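Local coordinates for protein TAF6 (Antonospora locustae, PDB 4ATG) that probably serves as a subunit of the general transcription factor TFIID, its HEAT-repeat C-terminal domain taking part in Taf6–Taf9 complex formation, at residues Leu32-Ile46 with Tyr70-Tyr84. Residues are numbered along the deposited sequence; the frame is centred on the assembly and turned at random.
Sequences LEKESGLQQLVPYFI and YFSLIKNKHVFIDPY
The side-chain amides of N76 and Q39 bind main chain through five hydrogen bonds, three from N76 and two from Q39, four crossing to the opposite segment and the fifth closing a turn. Buried N76 ND2 spends both its hydrogens on the last turn of helix 25-34 and the residue just beyond it: it reaches L32 O at 2.8 Å, from above that carbonyl's plane, and E35 O at 3.0 Å, almost within its own amide plane. OD1 accepts from H78 N, an Asx turn that fixes the amide's rotation. An aspartate here would probably leave the carbonyls of L32 and E35 without their shared donor and set one loop loose from the other. Q39, bent at chi2 (69°), lays its amide along the backbone of F80, OE1 taking F80 N at 2.9 Å and NE2 giving to F80 O at 3.0 Å, both nearly straight. These loops follow helices 25-34 and 60-75 on one edge of the HEAT-repeat stack, where segment 42-46 runs nearly antiparallel to segment 70-75. There L73 enters as a knob among L32, V42, F45 and I46. V42 CG1 sits over one face of the Y84 ring, 4.0 Å from its centroid, while I46 CD1 presses on Y84 CB at 3.4 Å. At the solvent side, S36 CB covers one face of the H78 imidazole and K77 CG the other.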
# COMPACT_ATOMS: atom_id res chain seq x y z
N LEU A 32 -9.81 5.77 13.52
CA LEU A 32 -9.99 4.54 12.74
C LEU A 32 -9.24 3.34 13.31
O LEU A 32 -9.59 2.21 12.98
CB LEU A 32 -9.71 4.74 11.24
CG LEU A 32 -10.67 5.70 10.47
CD1 LEU A 32 -10.63 5.41 8.99
CD2 LEU A 32 -12.08 5.65 11.01
N GLU A 33 -8.27 3.57 14.19
CA GLU A 33 -7.58 2.48 14.87
C GLU A 33 -8.28 2.12 16.18
O GLU A 33 -8.21 0.98 16.61
CB GLU A 33 -6.14 2.87 15.23
CG GLU A 33 -5.35 1.62 15.61
CD GLU A 33 -3.96 1.80 16.17
OE1 GLU A 33 -3.30 2.80 15.81
OE2 GLU A 33 -3.51 0.90 16.92
N LYS A 34 -8.92 3.10 16.84
CA LYS A 34 -9.43 2.83 18.19
C LYS A 34 -10.93 2.68 18.35
O LYS A 34 -11.37 2.04 19.32
CB LYS A 34 -8.91 3.90 19.18
CG LYS A 34 -7.38 3.95 19.32
CD LYS A 34 -6.82 2.70 19.98
CE LYS A 34 -5.31 2.70 20.02
NZ LYS A 34 -4.81 1.52 20.77
N GLU A 35 -11.72 3.32 17.50
CA GLU A 35 -13.18 3.34 17.68
C GLU A 35 -13.87 2.03 17.42
O GLU A 35 -13.53 1.33 16.45
CB GLU A 35 -13.81 4.46 16.82
CG GLU A 35 -15.18 4.93 17.25
CD GLU A 35 -15.30 5.60 18.61
OE1 GLU A 35 -14.52 6.53 18.90
OE2 GLU A 35 -16.20 5.22 19.38
N SER A 36 -14.87 1.70 18.25
CA SER A 36 -15.67 0.48 18.04
C SER A 36 -16.90 0.86 17.22
O SER A 36 -17.20 2.05 17.07
CB SER A 36 -16.10 -0.12 19.38
OG SER A 36 -16.97 0.78 20.05
N GLY A 37 -17.61 -0.15 16.71
CA GLY A 37 -18.84 0.06 15.95
C GLY A 37 -18.65 0.57 14.54
O GLY A 37 -19.62 1.03 13.93
N LEU A 38 -17.43 0.47 13.96
CA LEU A 38 -17.17 0.97 12.61
C LEU A 38 -17.33 -0.06 11.50
O LEU A 38 -17.18 0.31 10.33
CB LEU A 38 -15.72 1.52 12.49
CG LEU A 38 -15.29 2.61 13.47
CD1 LEU A 38 -13.77 2.89 13.32
CD2 LEU A 38 -16.10 3.85 13.27
N GLN A 39 -17.57 -1.35 11.82
CA GLN A 39 -17.62 -2.39 10.78
C GLN A 39 -18.44 -2.01 9.53
O GLN A 39 -17.98 -2.22 8.40
CB GLN A 39 -18.03 -3.76 11.34
CG GLN A 39 -17.78 -4.92 10.32
CD GLN A 39 -16.30 -5.20 10.07
OE1 GLN A 39 -15.44 -4.77 10.83
NE2 GLN A 39 -15.99 -6.01 9.07
N GLN A 40 -19.66 -1.49 9.72
CA GLN A 40 -20.52 -1.12 8.59
C GLN A 40 -19.87 -0.06 7.68
O GLN A 40 -20.13 -0.03 6.48
CB GLN A 40 -21.85 -0.57 9.09
CG GLN A 40 -23.02 -1.54 9.06
CD GLN A 40 -24.27 -0.73 9.33
OE1 GLN A 40 -24.54 -0.33 10.46
NE2 GLN A 40 -24.97 -0.34 8.28
N LEU A 41 -19.03 0.82 8.28
CA LEU A 41 -18.35 1.89 7.54
C LEU A 41 -17.12 1.44 6.81
O LEU A 41 -16.70 2.09 5.86
CB LEU A 41 -17.95 3.02 8.53
CG LEU A 41 -19.11 3.77 9.18
CD1 LEU A 41 -18.60 4.97 9.97
CD2 LEU A 41 -20.02 4.29 8.15
N VAL A 42 -16.48 0.38 7.30
CA VAL A 42 -15.24 -0.18 6.71
C VAL A 42 -15.22 -0.24 5.16
O VAL A 42 -14.32 0.36 4.57
CB VAL A 42 -14.79 -1.49 7.41
CG1 VAL A 42 -13.63 -2.14 6.64
CG2 VAL A 42 -14.34 -1.19 8.84
N PRO A 43 -16.16 -0.92 4.47
CA PRO A 43 -16.09 -0.94 2.99
C PRO A 43 -16.14 0.45 2.35
O PRO A 43 -15.52 0.68 1.32
CB PRO A 43 -17.33 -1.78 2.59
CG PRO A 43 -18.21 -1.75 3.77
CD PRO A 43 -17.29 -1.74 4.95
N TYR A 44 -16.90 1.37 2.96
CA TYR A 44 -17.05 2.73 2.45
C TYR A 44 -15.77 3.55 2.66
O TYR A 44 -15.38 4.31 1.78
CB TYR A 44 -18.28 3.40 3.07
CG TYR A 44 -19.56 2.69 2.68
CD1 TYR A 44 -19.91 2.52 1.34
CD2 TYR A 44 -20.37 2.09 3.64
CE1 TYR A 44 -21.02 1.77 0.97
CE2 TYR A 44 -21.54 1.42 3.29
CZ TYR A 44 -21.88 1.29 1.95
OH TYR A 44 -23.02 0.62 1.60
N PHE A 45 -15.10 3.36 3.81
CA PHE A 45 -13.82 4.05 4.05
C PHE A 45 -12.82 3.59 3.00
O PHE A 45 -12.15 4.41 2.39
CB PHE A 45 -13.28 3.73 5.45
CG PHE A 45 -13.90 4.54 6.58
CD1 PHE A 45 -13.93 5.93 6.53
CD2 PHE A 45 -14.33 3.92 7.74
CE1 PHE A 45 -14.46 6.69 7.59
CE2 PHE A 45 -14.83 4.68 8.82
CZ PHE A 45 -14.93 6.05 8.71
N ILE A 46 -12.73 2.27 2.77
CA ILE A 46 -11.80 1.72 1.77
C ILE A 46 -12.13 2.22 0.38
O ILE A 46 -11.22 2.62 -0.34
CB ILE A 46 -11.71 0.18 1.86
CG1 ILE A 46 -11.12 -0.24 3.21
CG2 ILE A 46 -10.87 -0.39 0.68
CD1 ILE A 46 -11.47 -1.60 3.57
N TYR A 70 -5.47 3.23 6.21
CA TYR A 70 -5.60 1.78 5.94
C TYR A 70 -4.98 0.98 7.09
O TYR A 70 -5.58 0.00 7.55
CB TYR A 70 -4.86 1.39 4.67
CG TYR A 70 -5.57 1.70 3.37
CD1 TYR A 70 -6.97 1.70 3.29
CD2 TYR A 70 -4.85 1.92 2.20
CE1 TYR A 70 -7.62 1.92 2.07
CE2 TYR A 70 -5.49 2.13 0.98
CZ TYR A 70 -6.88 2.15 0.93
OH TYR A 70 -7.48 2.40 -0.28
N PHE A 71 -3.79 1.38 7.55
CA PHE A 71 -3.10 0.67 8.63
C PHE A 71 -3.91 0.74 9.92
O PHE A 71 -3.94 -0.22 10.68
CB PHE A 71 -1.68 1.25 8.83
CG PHE A 71 -0.80 0.40 9.73
CD1 PHE A 71 -0.70 -0.98 9.54
CD2 PHE A 71 -0.10 0.97 10.78
CE1 PHE A 71 0.10 -1.77 10.38
CE2 PHE A 71 0.70 0.18 11.62
CZ PHE A 71 0.79 -1.18 11.41
N SER A 72 -4.58 1.88 10.17
CA SER A 72 -5.41 2.01 11.39
C SER A 72 -6.54 0.98 11.33
O SER A 72 -6.79 0.31 12.32
CB SER A 72 -6.02 3.40 11.50
OG SER A 72 -5.09 4.38 11.93
N LEU A 73 -7.22 0.87 10.19
CA LEU A 73 -8.34 -0.09 10.07
C LEU A 73 -7.83 -1.53 10.19
O LEU A 73 -8.43 -2.36 10.88
CB LEU A 73 -9.05 0.12 8.72
CG LEU A 73 -9.88 1.40 8.56
CD1 LEU A 73 -10.43 1.48 7.11
CD2 LEU A 73 -11.05 1.42 9.52
N ILE A 74 -6.65 -1.80 9.59
CA ILE A 74 -6.03 -3.15 9.69
C ILE A 74 -5.73 -3.49 11.16
O ILE A 74 -5.94 -4.63 11.59
CB ILE A 74 -4.75 -3.22 8.80
CG1 ILE A 74 -5.11 -3.19 7.30
CG2 ILE A 74 -3.89 -4.50 9.11
CD1 ILE A 74 -3.92 -2.84 6.42
N LYS A 75 -5.26 -2.50 11.95
CA LYS A 75 -4.91 -2.69 13.38
C LYS A 75 -6.05 -2.59 14.39
O LYS A 75 -5.88 -2.96 15.55
CB LYS A 75 -3.80 -1.71 13.81
CG LYS A 75 -2.44 -1.94 13.13
CD LYS A 75 -1.75 -3.25 13.54
CE LYS A 75 -0.92 -3.15 14.81
NZ LYS A 75 -0.11 -4.38 15.03
N ASN A 76 -7.19 -2.06 13.97
CA ASN A 76 -8.34 -1.86 14.87
C ASN A 76 -8.88 -3.17 15.39
O ASN A 76 -9.38 -4.00 14.63
CB ASN A 76 -9.41 -0.97 14.19
CG ASN A 76 -10.51 -0.48 15.10
OD1 ASN A 76 -10.85 -1.12 16.10
ND2 ASN A 76 -11.08 0.69 14.79
N LYS A 77 -8.74 -3.38 16.71
CA LYS A 77 -9.23 -4.61 17.37
C LYS A 77 -10.78 -4.75 17.29
O LYS A 77 -11.32 -5.84 17.53
CB LYS A 77 -8.70 -4.67 18.82
CG LYS A 77 -9.39 -3.72 19.80
CD LYS A 77 -8.84 -3.89 21.23
CE LYS A 77 -9.68 -3.20 22.27
NZ LYS A 77 -9.04 -3.24 23.61
N HIS A 78 -11.48 -3.66 16.95
CA HIS A 78 -12.95 -3.64 16.84
C HIS A 78 -13.43 -3.70 15.40
O HIS A 78 -14.58 -3.39 15.11
CB HIS A 78 -13.53 -2.40 17.53
CG HIS A 78 -13.12 -2.22 18.96
ND1 HIS A 78 -13.54 -3.10 19.95
CD2 HIS A 78 -12.38 -1.23 19.52
CE1 HIS A 78 -13.05 -2.62 21.09
NE2 HIS A 78 -12.36 -1.48 20.88
N VAL A 79 -12.53 -4.06 14.47
CA VAL A 79 -12.84 -4.20 13.05
C VAL A 79 -12.41 -5.63 12.64
O VAL A 79 -11.46 -6.15 13.20
CB VAL A 79 -12.07 -3.11 12.26
CG1 VAL A 79 -11.85 -3.47 10.79
CG2 VAL A 79 -12.73 -1.72 12.39
N PHE A 80 -13.10 -6.21 11.65
CA PHE A 80 -12.73 -7.50 11.06
C PHE A 80 -12.33 -7.18 9.64
O PHE A 80 -13.19 -6.97 8.78
CB PHE A 80 -13.92 -8.48 11.08
CG PHE A 80 -13.58 -9.82 10.48
CD1 PHE A 80 -12.50 -10.56 10.95
CD2 PHE A 80 -14.35 -10.36 9.46
CE1 PHE A 80 -12.19 -11.81 10.40
CE2 PHE A 80 -14.06 -11.63 8.93
CZ PHE A 80 -12.97 -12.34 9.39
N ILE A 81 -11.03 -7.03 9.42
CA ILE A 81 -10.49 -6.56 8.14
C ILE A 81 -10.33 -7.59 7.06
O ILE A 81 -10.27 -7.23 5.88
CB ILE A 81 -9.16 -5.77 8.41
CG1 ILE A 81 -8.88 -4.70 7.32
CG2 ILE A 81 -7.94 -6.72 8.58
CD1 ILE A 81 -9.96 -3.53 7.23
N ASP A 82 -10.19 -8.87 7.43
CA ASP A 82 -9.95 -9.94 6.45
C ASP A 82 -10.76 -9.88 5.15
O ASP A 82 -10.13 -10.03 4.11
CB ASP A 82 -10.08 -11.34 7.07
CG ASP A 82 -9.25 -11.56 8.33
OD1 ASP A 82 -9.13 -10.62 9.15
OD2 ASP A 82 -8.80 -12.72 8.55
N PRO A 83 -12.09 -9.63 5.15
CA PRO A 83 -12.84 -9.58 3.87
C PRO A 83 -12.48 -8.43 2.94
O PRO A 83 -12.92 -8.42 1.80
CB PRO A 83 -14.31 -9.42 4.32
CG PRO A 83 -14.34 -9.77 5.76
CD PRO A 83 -13.00 -9.36 6.29
N TYR A 84 -11.68 -7.47 3.42
CA TYR A 84 -11.34 -6.26 2.68
C TYR A 84 -9.90 -6.18 2.26
O TYR A 84 -9.54 -5.24 1.55
CB TYR A 84 -11.76 -5.02 3.48
CG TYR A 84 -13.23 -5.07 3.86
CD1 TYR A 84 -14.22 -4.86 2.90
CD2 TYR A 84 -13.62 -5.40 5.15
CE1 TYR A 84 -15.57 -4.96 3.23
CE2 TYR A 84 -14.98 -5.49 5.49
CZ TYR A 84 -15.94 -5.30 4.52
OH TYR A 84 -17.27 -5.44 4.83
O HOH W 1 -7.86 -1.07 18.36
O HOH W 2 -2.96 4.25 13.55
O HOH W 3 -5.02 -1.20 18.00
O HOH W 4 -10.19 1.02 21.33
O HOH W 5 -14.85 -0.54 14.84
O HOH W 6 -18.05 -6.71 7.04